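Local coordinates for putative periplasmic protein (Wolinella succinogenes, PDB 3KN3) that probably serves as a periplasmic binding protein of the PBP fold, perhaps in tungstate-type uptake, and can hold glutathione in its ligand site, at residues A[46-49]-A[50-54]; A[26-29]-A[30-34]. All blocks are in the same frame, centred on the assembly; numbering follows the deposited sequence.

Contact 1: residues A[46-49]-A[50-54]; sequences ALKL and GENCD
The amide of Asn52 turns one face to the carbonyl oxygen of Lys48, which lies above it with Lys48 O 3.3 Å from Asn52 CG. The carboxylate of Asp54 is met differently: the CD2 methyl of Leu49 comes alongside its CB and OD2 flank rather than over a face, with Leu49 CD2 3.2 Å from Asp54 OD2, a snug approach. The two side chains cross at about a right angle. For Leu49, the first torsion (chi1 -83°) sets CG beside the backbone N and anti to the carbonyl carbon, and from there CD2 reaches Asp54.

All this happens where helix 43-51 ends in a Schellman motif. Cys53 has positive phi (66°), and its N bonds back to Gly50 O at 3.2 Å. Around that, Asp54 N reaches Leu49 O at 2.9 Å, and this wider bond draws the Asp54 side chain back onto Leu49. One step earlier the ordinary helical ladder still holds: Glu51 N bonds Leu47 O, and Asn52 N bonds Lys48 O at 2.9 Å, tilted from the carbonyl plane. The bond from Gly50 N to Ala46 O is weak. A carboxylate so close to the carbonyl end of a helix would probably feel a mildly unfavourable field.

Beyond the turn, Cys53 forms a disulfide with Cys213, and Arg212 takes Glu51 O, so the helix end is stitched to the 212-213 loop. Leu47 O also receives Tyr69 OH from helix 63-72. On the inner side of the helix, Ala46 packs on Val60, and Leu47 on Val58 and Val60, all from strand 57-60 of the sheet.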
loop_
_atom_site.group_PDB
_atom_site.type_symbol
_atom_site.label_atom_id
_atom_site.label_comp_id
_atom_site.label_asym_id
_atom_site.label_seq_id
_atom_site.Cartn_x
_atom_site.Cartn_y
_atom_site.Cartn_z
ATOM N N ALA A 46 14.943 -6.861 -0.931
ATOM C CA ALA A 46 13.952 -7.907 -0.694
ATOM C C ALA A 46 13.856 -8.783 -1.934
ATOM O O ALA A 46 13.903 -10.012 -1.839
ATOM C CB ALA A 46 12.590 -7.326 -0.332
ATOM N N LEU A 47 13.755 -8.148 -3.099
ATOM C CA LEU A 47 13.726 -8.895 -4.351
ATOM C C LEU A 47 15.043 -9.618 -4.609
ATOM O O LEU A 47 15.046 -10.782 -5.031
ATOM C CB LEU A 47 13.378 -7.987 -5.519
ATOM C CG LEU A 47 12.032 -7.288 -5.320
ATOM C CD1 LEU A 47 11.837 -6.282 -6.425
ATOM C CD2 LEU A 47 10.855 -8.294 -5.277
ATOM N N LYS A 48 16.156 -8.943 -4.332
ATOM C CA LYS A 48 17.464 -9.540 -4.558
ATOM C C LYS A 48 17.605 -10.820 -3.717
ATOM O O LYS A 48 18.265 -11.765 -4.128
ATOM C CB LYS A 48 18.593 -8.533 -4.302
ATOM C CG LYS A 48 19.904 -8.866 -5.006
ATOM C CD LYS A 48 20.861 -7.672 -5.040
ATOM C CE LYS A 48 21.283 -7.223 -3.632
ATOM N NZ LYS A 48 22.356 -6.171 -3.623
ATOM N N LEU A 49 16.930 -10.863 -2.574
ATOM C CA LEU A 49 17.023 -12.020 -1.692
ATOM C C LEU A 49 16.362 -13.233 -2.338
ATOM O O LEU A 49 16.859 -14.358 -2.233
ATOM C CB LEU A 49 16.423 -11.727 -0.314
ATOM C CG LEU A 49 17.343 -11.006 0.673
ATOM C CD1 LEU A 49 16.571 -10.461 1.870
ATOM C CD2 LEU A 49 18.413 -11.975 1.141
ATOM N N GLY A 50 15.256 -12.987 -3.026
ATOM C CA GLY A 50 14.608 -14.026 -3.790
ATOM C C GLY A 50 15.420 -14.391 -5.019
ATOM O O GLY A 50 15.444 -15.542 -5.451
ATOM N N GLU A 51 16.082 -13.398 -5.595
ATOM C CA GLU A 51 16.772 -13.597 -6.852
ATOM C C GLU A 51 17.901 -14.567 -6.575
ATOM O O GLU A 51 18.219 -15.436 -7.386
ATOM C CB GLU A 51 17.319 -12.260 -7.366
ATOM C CG GLU A 51 17.939 -12.314 -8.754
ATOM C CD GLU A 51 18.624 -11.007 -9.146
ATOM O OE1 GLU A 51 18.118 -9.926 -8.771
ATOM O OE2 GLU A 51 19.668 -11.059 -9.837
ATOM N N ASN A 52 18.473 -14.422 -5.387
ATOM C CA ASN A 52 19.669 -15.143 -4.984
ATOM C C ASN A 52 19.383 -16.473 -4.266
ATOM O O ASN A 52 20.300 -17.117 -3.765
ATOM C CB ASN A 52 20.497 -14.252 -4.059
ATOM C CG ASN A 52 21.185 -13.109 -4.790
ATOM O OD1 ASN A 52 20.939 -12.855 -5.972
ATOM N ND2 ASN A 52 22.058 -12.414 -4.080
ATOM N N CYS A 53 18.117 -16.867 -4.189
ATOM C CA CYS A 53 17.754 -18.108 -3.511
ATOM C C CYS A 53 18.019 -18.076 -1.991
ATOM O O CYS A 53 18.397 -19.088 -1.390
ATOM C CB CYS A 53 18.461 -19.316 -4.159
ATOM S SG CYS A 53 18.354 -19.377 -5.973
ATOM N N ASP A 54 17.779 -16.926 -1.374
ATOM C CA ASP A 54 17.917 -16.783 0.080
ATOM C C ASP A 54 16.609 -17.006 0.843
ATOM O O ASP A 54 16.607 -17.279 2.048
ATOM C CB ASP A 54 18.452 -15.395 0.424
ATOM C CG ASP A 54 19.878 -15.172 -0.082
ATOM O OD1 ASP A 54 20.663 -16.138 -0.076
ATOM O OD2 ASP A 54 20.211 -14.037 -0.477
#

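Contact 2: residues A[26-29]-A[30-34]; sequences PAYK and KDTGV
Lys29 O accepts Gly33 N at 2.9 Å, from above the carbonyl plane, near the end of helix 20-32, where Gly33 is the first residue to leave helical angles, with positive phi (76°). This is the helical end of a beta-alpha-beta unit in the periplasmic binding protein fold, just before strand 35-41. In the turn before, Lys30 N bonds Pro26 O and Asp31 N bonds Ala27 O, with a weak second bond to Tyr28 O.

Tyr28 is the centre of the side-chain packing. Thr32 CG2 stands over the middle of one ring face in a CH-pi contact, 3.5 Å from the ring centroid and 10° off the normal. The Val34 side chain runs alongside that of Tyr28, pointing the same way, and its CB meets Tyr28 CE2 obliquely at 3.5 Å. With CG anti to the backbone N (chi1 -171°), the ring is carried along the helix end to meet Thr32 and Val34. Phe224 and Trp227 of helix 218-229 also meet it, Phe224 edge-to-face. Replacing Tyr28 by an alanine removes the ring that Thr32, Val34 and helix 218-229 pack on, and would probably leave a gap between the two helices.

Asp31 OD1 accepts a hydrogen bond from Trp227 NE1 and forms a salt bridge with Lys232 of helix 231-238. The Lys29 chain is bent at chi2 and chi4 and folds over the turn: its CE comes 3.3 Å from Gly33 O and its CD 3.4 Å from Val34 O, while NZ goes on to a salt bridge with Asp35. The same Val34 oxygen also receives a CA-H...O contact from Lys29 CA, 3.4 Å away.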
loop_
_atom_site.group_PDB
_atom_site.type_symbol
_atom_site.label_atom_id
_atom_site.label_comp_id
_atom_site.label_asym_id
_atom_site.label_seq_id
_atom_site.Cartn_x
_atom_site.Cartn_y
_atom_site.Cartn_z
ATOM N N PRO A 26 0.485 -15.351 13.235
ATOM C CA PRO A 26 -0.177 -16.175 14.253
ATOM C C PRO A 26 -1.345 -16.959 13.657
ATOM O O PRO A 26 -1.553 -18.123 14.006
ATOM C CB PRO A 26 -0.695 -15.142 15.260
ATOM C CG PRO A 26 0.106 -13.913 15.000
ATOM C CD PRO A 26 0.366 -13.916 13.531
ATOM N N ALA A 27 -2.096 -16.335 12.758
ATOM C CA ALA A 27 -3.216 -17.031 12.132
ATOM C C ALA A 27 -2.743 -18.217 11.286
ATOM O O ALA A 27 -3.397 -19.256 11.249
ATOM C CB ALA A 27 -4.042 -16.076 11.297
ATOM N N TYR A 28 -1.607 -18.058 10.613
ATOM C CA TYR A 28 -1.080 -19.120 9.761
ATOM C C TYR A 28 -0.548 -20.279 10.613
ATOM O O TYR A 28 -0.769 -21.453 10.302
ATOM C CB TYR A 28 0.010 -18.577 8.827
ATOM C CG TYR A 28 0.469 -19.561 7.768
ATOM C CD1 TYR A 28 -0.445 -20.134 6.887
ATOM C CD2 TYR A 28 1.808 -19.912 7.642
ATOM C CE1 TYR A 28 -0.044 -21.037 5.926
ATOM C CE2 TYR A 28 2.219 -20.813 6.669
ATOM C CZ TYR A 28 1.274 -21.372 5.810
ATOM O OH TYR A 28 1.659 -22.270 4.841
ATOM N N LYS A 29 0.145 -19.930 11.692
ATOM C CA LYS A 29 0.678 -20.909 12.619
ATOM C C LYS A 29 -0.451 -21.758 13.183
ATOM O O LYS A 29 -0.314 -22.962 13.333
ATOM C CB LYS A 29 1.409 -20.204 13.758
ATOM C CG LYS A 29 2.085 -21.159 14.724
ATOM C CD LYS A 29 3.023 -22.095 13.983
ATOM C CE LYS A 29 3.543 -23.174 14.902
ATOM N NZ LYS A 29 4.355 -22.585 15.985
ATOM N N LYS A 30 -1.572 -21.109 13.482
ATOM C CA LYS A 30 -2.756 -21.775 14.005
ATOM C C LYS A 30 -3.406 -22.734 13.001
ATOM O O LYS A 30 -3.834 -23.823 13.369
ATOM C CB LYS A 30 -3.775 -20.732 14.476
ATOM C CG LYS A 30 -5.213 -21.225 14.577
ATOM C CD LYS A 30 -5.862 -20.744 15.865
ATOM C CE LYS A 30 -5.521 -21.686 17.022
ATOM N NZ LYS A 30 -5.434 -20.995 18.346
ATOM N N ASP A 31 -3.473 -22.341 11.734
ATOM C CA ASP A 31 -4.161 -23.168 10.749
ATOM C C ASP A 31 -3.309 -24.294 10.221
ATOM O O ASP A 31 -3.827 -25.265 9.670
ATOM C CB ASP A 31 -4.640 -22.330 9.568
ATOM C CG ASP A 31 -5.822 -21.463 9.915
ATOM O OD1 ASP A 31 -6.287 -20.718 9.032
ATOM O OD2 ASP A 31 -6.285 -21.521 11.072
ATOM N N THR A 32 -2.003 -24.186 10.421
ATOM C CA THR A 32 -1.080 -24.853 9.529
ATOM C C THR A 32 0.119 -25.476 10.231
ATOM O O THR A 32 0.745 -26.392 9.705
ATOM C CB THR A 32 -0.648 -23.828 8.457
ATOM O OG1 THR A 32 -0.821 -24.384 7.156
ATOM C CG2 THR A 32 0.775 -23.372 8.652
ATOM N N GLY A 33 0.420 -24.997 11.438
ATOM C CA GLY A 33 1.609 -25.412 12.175
ATOM C C GLY A 33 2.925 -24.812 11.676
ATOM O O GLY A 33 3.980 -25.104 12.223
ATOM N N VAL A 34 2.875 -23.973 10.644
ATOM C CA VAL A 34 4.090 -23.379 10.086
ATOM C C VAL A 34 4.398 -21.995 10.665
ATOM O O VAL A 34 3.511 -21.145 10.760
ATOM C CB VAL A 34 4.002 -23.221 8.562
ATOM C CG1 VAL A 34 5.196 -22.399 8.036
ATOM C CG2 VAL A 34 3.889 -24.579 7.862
#

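In the fold
From the N terminus the chain runs through strand 6-12 and helix 13-18 into helix 20-32, whose last turns make contact 2. Strand 35-41 follows, pairing parallel with strand 6-12, and helix 43-51 ends in contact 1 before the chain enters strand 57-60, on the other flank of strand 6-12. The two contacts come in series, neither nesting nor crossing; each is local, closing only the last turn of its own helix before a strand of one sheet. The centres of contacts 1 and 2 lie about 24 Å apart. Contact 2 ties the end of helix 20-32 to helix 218-229; contact 1 ties that of helix 43-51 to strand 57-60, helix 63-72 and the 212-213 loop.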